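Local coordinates for acylneuraminate lyase (Mycoplasma synoviae, PDB 4N4P), which belongs to the dihydrodipicolinate synthetase family, folds as a TIM barrel and is assembled as four chains, at residues 30-33 with 34-38; 158-161 with 162-165; 194-197 with 198-202; 246-250 with 251-255. All blocks are in the same frame, centred on the assembly; numbering follows the deposited sequence.

Contact 1: residues 30-33 with 34-38; sequences KEVV and NFLVE
Asn-34 N donates to Lys-30 O over 3.0 Å, the first of four successive hydrogen bonds from residue i+4 to residue i that hold residues 30-37 as helix. Phe-35 N to Glu-31 O and Leu-36 N to Val-32 O repeat that 3.0 Å length. Val-37 N reaches Val-33 O at 2.9 Å, and a fifth bond of the same kind, Glu-38 N to Asn-34 O, carries the helix one residue further.

Apolar contacts follow the same spacing. Val-32 CG1 lies 4.0 Å from Leu-36 CD1, and one position on, Val-33 CG1 is 4.2 Å from Val-37 CG2; in both pairs the side chains run alongside and point the same way. Leu-36 carries its CG beside its own backbone N (chi1 -63°), which brings that carbon within 3.2 Å of Val-32 O, the same oxygen that accepts from Leu-36 N.

Among the polar side chains, the amide of Asn-34 folds back along the helix: its CG is 3.4 Å from Lys-30 O. Its OD1 accepts from Arg-76 NH2, and the same arginine uses NH1 in a salt bridge with Glu-38; Lys-30 pairs with Glu-71, and Glu-31 OE1 accepts from Asp-267 N.

Helix 26-39 packs against strand 44-47 and helix 59-73 of the barrel and against helix 253-263 of the C-terminal helices. Val-33, Leu-36 and Val-37 touch Ile-45 of the strand, Val-33 also meets Val-69 and Ala-72 of helix 59-73, and Val-32 and Phe-35 meet Met-261 of helix 253-263.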
loop_
_atom_site.group_PDB
_atom_site.type_symbol
_atom_site.label_atom_id
_atom_site.label_comp_id
_atom_site.label_asym_id
_atom_site.label_seq_id
_atom_site.Cartn_x
_atom_site.Cartn_y
_atom_site.Cartn_z
ATOM N N LYS A 30 -22.561 22.468 26.260
ATOM C CA LYS A 30 -23.716 23.282 25.913
ATOM C C LYS A 30 -23.332 24.503 25.080
ATOM O O LYS A 30 -24.037 24.849 24.122
ATOM C CB LYS A 30 -24.515 23.702 27.156
ATOM C CG LYS A 30 -24.789 22.575 28.177
ATOM C CD LYS A 30 -26.131 21.899 27.908
ATOM C CE LYS A 30 -26.586 21.005 29.032
ATOM N NZ LYS A 30 -27.812 21.473 29.782
ATOM N N GLU A 31 -22.209 25.144 25.411
ATOM C CA GLU A 31 -21.782 26.317 24.634
ATOM C C GLU A 31 -21.398 25.928 23.205
ATOM O O GLU A 31 -21.678 26.664 22.276
ATOM C CB GLU A 31 -20.600 27.037 25.284
ATOM C CG GLU A 31 -20.931 27.710 26.623
ATOM C CD GLU A 31 -19.829 28.656 27.072
ATOM O OE1 GLU A 31 -19.120 29.246 26.212
ATOM O OE2 GLU A 31 -19.680 28.822 28.303
ATOM N N VAL A 32 -20.727 24.797 23.038
ATOM C CA VAL A 32 -20.379 24.348 21.685
ATOM C C VAL A 32 -21.653 24.081 20.877
ATOM O O VAL A 32 -21.732 24.446 19.719
ATOM C CB VAL A 32 -19.479 23.104 21.717
ATOM C CG1 VAL A 32 -19.449 22.383 20.359
ATOM C CG2 VAL A 32 -18.064 23.516 22.178
ATOM N N VAL A 33 -22.630 23.407 21.483
ATOM C CA VAL A 33 -23.904 23.142 20.779
ATOM C C VAL A 33 -24.551 24.456 20.332
ATOM O O VAL A 33 -24.919 24.615 19.157
ATOM C CB VAL A 33 -24.878 22.255 21.618
ATOM C CG1 VAL A 33 -26.292 22.145 20.933
ATOM C CG2 VAL A 33 -24.298 20.864 21.823
ATOM N N ASN A 34 -24.680 25.429 21.247
ATOM C CA ASN A 34 -25.253 26.715 20.862
ATOM C C ASN A 34 -24.482 27.402 19.746
ATOM O O ASN A 34 -25.081 28.005 18.866
ATOM C CB ASN A 34 -25.371 27.667 22.065
ATOM C CG ASN A 34 -26.360 27.183 23.130
ATOM O OD1 ASN A 34 -27.217 26.322 22.905
ATOM N ND2 ASN A 34 -26.249 27.782 24.319
ATOM N N PHE A 35 -23.150 27.345 19.796
ATOM C CA PHE A 35 -22.317 27.947 18.762
ATOM C C PHE A 35 -22.639 27.306 17.396
ATOM O O PHE A 35 -22.853 28.007 16.391
ATOM C CB PHE A 35 -20.832 27.760 19.131
ATOM C CG PHE A 35 -19.867 28.253 18.089
ATOM C CD1 PHE A 35 -19.679 29.612 17.878
ATOM C CD2 PHE A 35 -19.115 27.333 17.337
ATOM C CE1 PHE A 35 -18.753 30.066 16.924
ATOM C CE2 PHE A 35 -18.204 27.767 16.400
ATOM C CZ PHE A 35 -18.015 29.136 16.193
ATOM N N LEU A 36 -22.742 25.984 17.381
ATOM C CA LEU A 36 -23.013 25.258 16.130
ATOM C C LEU A 36 -24.399 25.594 15.578
ATOM O O LEU A 36 -24.569 25.869 14.382
ATOM C CB LEU A 36 -22.872 23.748 16.344
ATOM C CG LEU A 36 -21.449 23.308 16.732
ATOM C CD1 LEU A 36 -21.368 21.792 16.936
ATOM C CD2 LEU A 36 -20.479 23.781 15.630
ATOM N N VAL A 37 -25.394 25.582 16.458
ATOM C CA VAL A 37 -26.764 25.883 16.049
ATOM C C VAL A 37 -26.914 27.353 15.669
ATOM O O VAL A 37 -27.478 27.664 14.630
ATOM C CB VAL A 37 -27.770 25.526 17.175
ATOM C CG1 VAL A 37 -29.224 25.967 16.808
ATOM C CG2 VAL A 37 -27.708 24.000 17.495
ATOM N N GLU A 38 -26.418 28.255 16.514
ATOM C CA GLU A 38 -26.789 29.676 16.389
ATOM C C GLU A 38 -25.848 30.493 15.537
ATOM O O GLU A 38 -26.278 31.442 14.877
ATOM C CB GLU A 38 -26.919 30.312 17.785
ATOM C CG GLU A 38 -27.940 29.612 18.662
ATOM C CD GLU A 38 -27.756 29.894 20.160
ATOM O OE1 GLU A 38 -27.080 30.879 20.528
ATOM O OE2 GLU A 38 -28.277 29.106 20.974
#

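Contact 2: residues 158-161 with 162-165; sequences LEIK and NVIG
Lys-161 CG stands over one face of the Asn-162 amide, 3.9 Å from Asn-162 ND2, while Lys-161 NZ comes round beyond the edge of the group to lie 3.5 Å from ND2, a pair of donors with no bond between them. Weak hydrogen bonds run from ND2 to Ser-129 O and to Asp-133 OD1, the carboxylate oxygen that also forms a salt bridge with Lys-161 NZ. The torsion that sets Lys-161 CG anti to the backbone N (chi1 -178°) carries the lysine chain beside the amide. Against a second flat group, the carbonyl of Gly-165, rests a methyl: Leu-158 CD2 lies 3.7 Å from Gly-165 C.

Between these ends the chain reverses in a type II beta turn from Ile-160 to Val-163, closed by Val-163 N donating to Ile-160 O over 3.0 Å. Asn-162 holds the turn's third position with a positive phi (77°), a conformation asparagine adopts more readily than most residues. Ile-160 CB and Val-163 CG2 meet at 3.8 Å, their side chains crossing obliquely, and Val-163 CG1 is 4.2 Å from Leu-158 CD2.

Water 1 sits 2.7 Å from Ile-160 O and equally far from Val-163 O, and Lys-186 NZ binds Leu-158 O and Val-163 O. Three carbonyls between helix 151-158 and strand 163-168 are thus met by water or a cation, and the lysine charge would probably polarise those of Leu-158 and Val-163.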
loop_
_atom_site.group_PDB
_atom_site.type_symbol
_atom_site.label_atom_id
_atom_site.label_comp_id
_atom_site.label_asym_id
_atom_site.label_seq_id
_atom_site.Cartn_x
_atom_site.Cartn_y
_atom_site.Cartn_z
ATOM N N LEU A 158 -25.894 -3.125 5.059
ATOM C CA LEU A 158 -26.950 -2.105 4.895
ATOM C C LEU A 158 -28.347 -2.660 5.138
ATOM O O LEU A 158 -29.275 -1.900 5.421
ATOM C CB LEU A 158 -26.891 -1.487 3.483
ATOM C CG LEU A 158 -25.687 -0.571 3.232
ATOM C CD1 LEU A 158 -25.533 -0.175 1.745
ATOM C CD2 LEU A 158 -25.814 0.666 4.123
ATOM N N GLU A 159 -28.489 -3.973 5.007
ATOM C CA GLU A 159 -29.792 -4.628 5.135
ATOM C C GLU A 159 -30.167 -4.983 6.568
ATOM O O GLU A 159 -31.309 -5.340 6.850
ATOM C CB GLU A 159 -29.813 -5.899 4.313
ATOM C CG GLU A 159 -30.236 -5.663 2.894
ATOM C CD GLU A 159 -29.935 -6.857 2.022
ATOM O OE1 GLU A 159 -29.893 -8.009 2.544
ATOM O OE2 GLU A 159 -29.734 -6.632 0.811
ATOM N N ILE A 160 -29.206 -4.863 7.474
ATOM C CA ILE A 160 -29.446 -5.154 8.892
ATOM C C ILE A 160 -30.601 -4.308 9.449
ATOM O O ILE A 160 -30.775 -3.144 9.076
ATOM C CB ILE A 160 -28.118 -4.996 9.702
ATOM C CG1 ILE A 160 -27.164 -6.136 9.324
ATOM C CG2 ILE A 160 -28.373 -4.918 11.209
ATOM C CD1 ILE A 160 -25.675 -5.931 9.739
ATOM N N LYS A 161 -31.429 -4.918 10.302
ATOM C CA LYS A 161 -32.554 -4.226 10.901
ATOM C C LYS A 161 -32.156 -2.841 11.442
ATOM O O LYS A 161 -31.134 -2.700 12.128
ATOM C CB LYS A 161 -33.176 -5.088 12.019
ATOM C CG LYS A 161 -34.396 -4.456 12.669
ATOM C CD LYS A 161 -34.922 -5.324 13.831
ATOM C CE LYS A 161 -36.318 -4.889 14.249
ATOM N NZ LYS A 161 -36.299 -3.682 15.115
ATOM N N ASN A 162 -32.948 -1.823 11.076
ATOM C CA ASN A 162 -32.770 -0.432 11.536
ATOM C C ASN A 162 -31.649 0.342 10.847
ATOM O O ASN A 162 -31.530 1.549 11.064
ATOM C CB ASN A 162 -32.592 -0.302 13.067
ATOM C CG ASN A 162 -33.798 -0.783 13.849
ATOM O OD1 ASN A 162 -34.948 -0.515 13.480
ATOM N ND2 ASN A 162 -33.538 -1.478 14.961
ATOM N N VAL A 163 -30.846 -0.330 10.026
ATOM C CA VAL A 163 -29.802 0.380 9.274
ATOM C C VAL A 163 -30.440 1.157 8.124
ATOM O O VAL A 163 -31.114 0.564 7.259
ATOM C CB VAL A 163 -28.691 -0.546 8.743
ATOM C CG1 VAL A 163 -27.724 0.244 7.854
ATOM C CG2 VAL A 163 -27.907 -1.205 9.915
ATOM N N ILE A 164 -30.249 2.472 8.113
ATOM C CA ILE A 164 -30.861 3.274 7.029
ATOM C C ILE A 164 -29.836 3.686 5.969
ATOM O O ILE A 164 -30.198 4.218 4.902
ATOM C CB ILE A 164 -31.624 4.520 7.562
ATOM C CG1 ILE A 164 -30.664 5.438 8.361
ATOM C CG2 ILE A 164 -32.841 4.090 8.393
ATOM C CD1 ILE A 164 -31.237 6.865 8.567
ATOM N N GLY A 165 -28.559 3.403 6.234
ATOM C CA GLY A 165 -27.499 3.847 5.311
ATOM C C GLY A 165 -26.139 3.830 5.992
ATOM O O GLY A 165 -25.917 3.072 6.919
HETATM O O HOH W 1 -32.190 -1.947 7.057
#

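Contact 3: residues 194-197 with 198-202; sequences EALA and MGLTM
Thr-201 grips Ala-197 O twice: its hydroxyl OG1 donates over 2.8 Å and its backbone N over 3.0 Å, and the two donors reach the oxygen from opposite faces of the carbonyl plane. The hydroxyl is turned back along the helix because OG1 lies beside the backbone N of its own residue (chi1 -62°). The same OG1 is hydrogen-bonded to Trp-226 NE1 and to OG1 of Thr-201 in the second subunit, so this polar atom is buried but well partnered.

Two further backbone bonds build the helix: Gly-199 N meets Ala-195 O and Leu-200 N meets Leu-196 O, each at 2.8 Å. Ala-195 is the N-cap, and Met-202 is where helical backbone angles end, which makes this a helix of only some six residues.

Packing follows along one side. Leu-196 CD2 touches Leu-200 CD1 at 3.6 Å, a close methyl pair, with both side chains leaning the same way. Leu-196 extends CG anti to its backbone N (chi1 -160°) and thereby sends its end forward to the next turn; both leucines rest on Phe-207 of strand 206-209. On another side Ala-195 CB and Met-198 CB stand 4.4 Å apart, and Met-198 continues to Met-202 of the second subunit.

The arrangement is the short helical connection of a beta-alpha-beta unit, strand 187-190, helix 196-201 and strand 206-209, within the TIM barrel, and it also lies at a subunit interface.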
loop_
_atom_site.group_PDB
_atom_site.type_symbol
_atom_site.label_atom_id
_atom_site.label_comp_id
_atom_site.label_asym_id
_atom_site.label_seq_id
_atom_site.Cartn_x
_atom_site.Cartn_y
_atom_site.Cartn_z
ATOM N N GLU A 194 -12.962 17.493 2.110
ATOM C CA GLU A 194 -12.234 18.027 0.950
ATOM C C GLU A 194 -12.854 17.664 -0.409
ATOM O O GLU A 194 -12.379 18.091 -1.461
ATOM C CB GLU A 194 -10.789 17.555 1.001
ATOM C CG GLU A 194 -10.060 18.057 2.229
ATOM C CD GLU A 194 -8.815 17.226 2.563
ATOM O OE1 GLU A 194 -8.776 16.007 2.232
ATOM O OE2 GLU A 194 -7.869 17.810 3.146
ATOM N N ALA A 195 -13.915 16.876 -0.387
ATOM C CA ALA A 195 -14.521 16.447 -1.641
ATOM C C ALA A 195 -16.000 16.732 -1.669
ATOM O O ALA A 195 -16.757 16.061 -2.385
ATOM C CB ALA A 195 -14.258 14.968 -1.869
ATOM N N LEU A 196 -16.410 17.735 -0.890
ATOM C CA LEU A 196 -17.823 18.078 -0.737
ATOM C C LEU A 196 -18.550 18.166 -2.082
ATOM O O LEU A 196 -19.610 17.525 -2.288
ATOM C CB LEU A 196 -17.957 19.404 0.044
ATOM C CG LEU A 196 -19.336 19.653 0.691
ATOM C CD1 LEU A 196 -19.232 20.704 1.807
ATOM C CD2 LEU A 196 -20.385 20.109 -0.298
ATOM N N ALA A 197 -18.000 18.976 -2.985
ATOM C CA ALA A 197 -18.640 19.221 -4.277
ATOM C C ALA A 197 -18.654 17.963 -5.138
ATOM O O ALA A 197 -19.592 17.731 -5.896
ATOM C CB ALA A 197 -17.953 20.362 -5.002
ATOM N N MET A 198 -17.639 17.133 -5.001
ATOM C CA MET A 198 -17.629 15.877 -5.725
ATOM C C MET A 198 -18.725 14.942 -5.167
ATOM O O MET A 198 -19.412 14.255 -5.932
ATOM C CB MET A 198 -16.216 15.299 -5.740
ATOM C CG MET A 198 -15.284 16.031 -6.811
ATOM S SD MET A 198 -13.693 15.354 -6.589
ATOM C CE MET A 198 -12.644 16.556 -7.441
ATOM N N GLY A 199 -18.889 14.945 -3.836
ATOM C CA GLY A 199 -19.978 14.215 -3.177
ATOM C C GLY A 199 -21.348 14.694 -3.679
ATOM O O GLY A 199 -22.206 13.873 -4.050
ATOM N N LEU A 200 -21.580 16.005 -3.672
ATOM C CA LEU A 200 -22.842 16.555 -4.201
ATOM C C LEU A 200 -23.115 16.088 -5.619
ATOM O O LEU A 200 -24.234 15.715 -5.959
ATOM C CB LEU A 200 -22.808 18.082 -4.233
ATOM C CG LEU A 200 -22.951 18.845 -2.912
ATOM C CD1 LEU A 200 -22.473 20.242 -3.208
ATOM C CD2 LEU A 200 -24.393 18.833 -2.372
ATOM N N THR A 201 -22.079 16.151 -6.449
ATOM C CA THR A 201 -22.185 15.781 -7.860
ATOM C C THR A 201 -22.647 14.328 -8.043
ATOM O O THR A 201 -23.345 14.017 -8.996
ATOM C CB THR A 201 -20.868 16.069 -8.598
ATOM O OG1 THR A 201 -20.616 17.486 -8.521
ATOM C CG2 THR A 201 -20.976 15.657 -10.088
ATOM N N MET A 202 -22.284 13.449 -7.112
ATOM C CA MET A 202 -22.756 12.076 -7.204
ATOM C C MET A 202 -23.984 11.774 -6.307
ATOM O O MET A 202 -24.356 10.601 -6.120
ATOM C CB MET A 202 -21.596 11.078 -7.017
ATOM C CG MET A 202 -21.813 9.754 -7.812
ATOM S SD MET A 202 -22.478 9.950 -9.495
ATOM C CE MET A 202 -21.396 11.170 -10.291
#

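Contact 4: residues 246-250 with 251-255; sequences LDLIS and KGLMQ
Leu-248 and Ile-249 reach across to Leu-253 where a type I beta turn, Leu-248 to Lys-251, links helix 231-248 to helix 253-263, whose N-cap is Gly-252.

Asp-247, just before the turn, offers its carbonyl to Ser-250: Asp-247 O accepts from Ser-250 OG at 2.7 Å and from Ser-250 N at 3.1 Å. Its carboxylate faces helix 280-294 instead, bound by Lys-293 and Tyr-294. Leu-248, the last helical residue, meets the next helix through a methyl, CD2 to Leu-253 CD1 at 3.8 Å. Its CG is anti to the backbone N (chi1 178°), an extension that brings the end of the side chain towards the second helix. The carbonyl of Leu-248 accepts a hydrogen bond from His-286 NE2 of helix 280-294.

Ile-249 leaves helical backbone angles. Its branch methyl CG2 also lies 3.8 Å from Leu-253 CD1, so one leucine methyl is touched by both exposed Ile-249 and buried Leu-248. Ile-249 CA makes a CH...O contact with Lys-251 O at 3.3 Å.

Ser-250 bends its hydroxyl between its own backbone N and carbonyl carbon (chi1 64°), which is what lets OG fold back to the Asp-247 carbonyl.

Lys-251 curls at its far end, where its ammonium forms a salt bridge with Glu-282. Water 2 joins the two segments: it donates to Ser-250 O at 2.7 Å and accepts from Lys-251 NZ at 3.1 Å.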
loop_
_atom_site.group_PDB
_atom_site.type_symbol
_atom_site.label_atom_id
_atom_site.label_comp_id
_atom_site.label_asym_id
_atom_site.label_seq_id
_atom_site.Cartn_x
_atom_site.Cartn_y
_atom_site.Cartn_z
ATOM N N LEU A 246 -6.339 22.362 4.649
ATOM C CA LEU A 246 -4.905 22.113 4.773
ATOM C C LEU A 246 -4.225 23.088 5.773
ATOM O O LEU A 246 -3.350 22.682 6.576
ATOM C CB LEU A 246 -4.235 22.192 3.391
ATOM C CG LEU A 246 -4.644 21.012 2.498
ATOM C CD1 LEU A 246 -3.965 21.061 1.129
ATOM C CD2 LEU A 246 -4.359 19.689 3.201
ATOM N N ASP A 247 -4.645 24.350 5.738
ATOM C CA ASP A 247 -4.098 25.346 6.680
ATOM C C ASP A 247 -4.516 24.970 8.097
ATOM O O ASP A 247 -3.702 25.014 9.035
ATOM C CB ASP A 247 -4.561 26.784 6.323
ATOM C CG ASP A 247 -3.671 27.458 5.294
ATOM O OD1 ASP A 247 -2.543 27.002 5.051
ATOM O OD2 ASP A 247 -4.077 28.505 4.773
ATOM N N LEU A 248 -5.785 24.600 8.260
ATOM C CA LEU A 248 -6.318 24.236 9.587
ATOM C C LEU A 248 -5.521 23.108 10.233
ATOM O O LEU A 248 -5.156 23.188 11.418
ATOM C CB LEU A 248 -7.789 23.813 9.457
ATOM C CG LEU A 248 -8.491 23.363 10.742
ATOM C CD1 LEU A 248 -8.610 24.538 11.730
ATOM C CD2 LEU A 248 -9.870 22.786 10.401
ATOM N N ILE A 249 -5.240 22.067 9.445
ATOM C CA ILE A 249 -4.592 20.871 9.985
ATOM C C ILE A 249 -3.080 20.975 9.951
ATOM O O ILE A 249 -2.377 19.976 10.193
ATOM C CB ILE A 249 -5.080 19.559 9.306
ATOM C CG1 ILE A 249 -4.700 19.557 7.813
ATOM C CG2 ILE A 249 -6.600 19.389 9.527
ATOM C CD1 ILE A 249 -5.087 18.281 7.055
ATOM N N SER A 250 -2.546 22.160 9.686
ATOM C CA SER A 250 -1.098 22.310 9.847
ATOM C C SER A 250 -0.731 22.258 11.338
ATOM O O SER A 250 0.437 22.109 11.696
ATOM C CB SER A 250 -0.568 23.562 9.147
ATOM O OG SER A 250 -1.121 24.711 9.740
ATOM N N LYS A 251 -1.730 22.381 12.208
ATOM C CA LYS A 251 -1.563 22.026 13.620
ATOM C C LYS A 251 -2.669 21.012 13.911
ATOM O O LYS A 251 -3.547 20.816 13.074
ATOM C CB LYS A 251 -1.653 23.247 14.524
ATOM C CG LYS A 251 -0.443 24.222 14.318
ATOM C CD LYS A 251 -0.384 25.285 15.367
ATOM C CE LYS A 251 0.592 26.408 14.993
ATOM N NZ LYS A 251 1.956 25.936 14.594
ATOM N N GLY A 252 -2.633 20.380 15.072
ATOM C CA GLY A 252 -3.602 19.346 15.388
ATOM C C GLY A 252 -5.030 19.783 15.101
ATOM O O GLY A 252 -5.419 20.880 15.455
ATOM N N LEU A 253 -5.812 18.902 14.484
ATOM C CA LEU A 253 -7.182 19.239 14.088
ATOM C C LEU A 253 -8.051 19.647 15.280
ATOM O O LEU A 253 -8.611 20.750 15.299
ATOM C CB LEU A 253 -7.823 18.064 13.343
ATOM C CG LEU A 253 -9.313 18.230 13.007
ATOM C CD1 LEU A 253 -9.534 19.389 11.995
ATOM C CD2 LEU A 253 -9.898 16.889 12.494
ATOM N N MET A 254 -8.177 18.764 16.270
ATOM C CA MET A 254 -9.085 19.066 17.400
ATOM C C MET A 254 -8.601 20.267 18.219
ATOM O O MET A 254 -9.416 21.102 18.650
ATOM C CB MET A 254 -9.305 17.835 18.283
ATOM C CG MET A 254 -10.424 16.927 17.744
ATOM S SD MET A 254 -9.858 15.895 16.389
ATOM C CE MET A 254 -9.141 14.597 17.414
ATOM N N GLN A 255 -7.277 20.366 18.396
ATOM C CA GLN A 255 -6.690 21.511 19.107
ATOM C C GLN A 255 -7.019 22.811 18.383
ATOM O O GLN A 255 -7.311 23.818 19.028
ATOM C CB GLN A 255 -5.165 21.385 19.206
ATOM C CG GLN A 255 -4.675 20.133 19.968
ATOM C CD GLN A 255 -4.366 18.971 19.038
ATOM O OE1 GLN A 255 -5.091 18.742 18.070
ATOM N NE2 GLN A 255 -3.273 18.228 19.323
HETATM O O HOH W 2 2.384 23.849 12.365
#

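In the fold
All four contacts are local and come in series along one chain. Contacts 1 to 3 lie on elements of the eight-stranded parallel barrel: helix 26-39, the turn entering strand 163-168, and helix 196-201 between strands 187-190 and 206-209. Contact 4 lies among the helices that follow the barrel, at the junction of 231-248 and 253-263. Contact 2 stands on the opposite side of the chain's centre from contacts 1 and 4, with centres about 30 and 34 Å away. Contacts 3 and 4 alone touch, through Glu-194 OE2 and Leu-246 CD2 at 4.0 Å, tying barrel to C-terminal helices. Both also meet other subunits, whereas no other chain touches contacts 1 and 2.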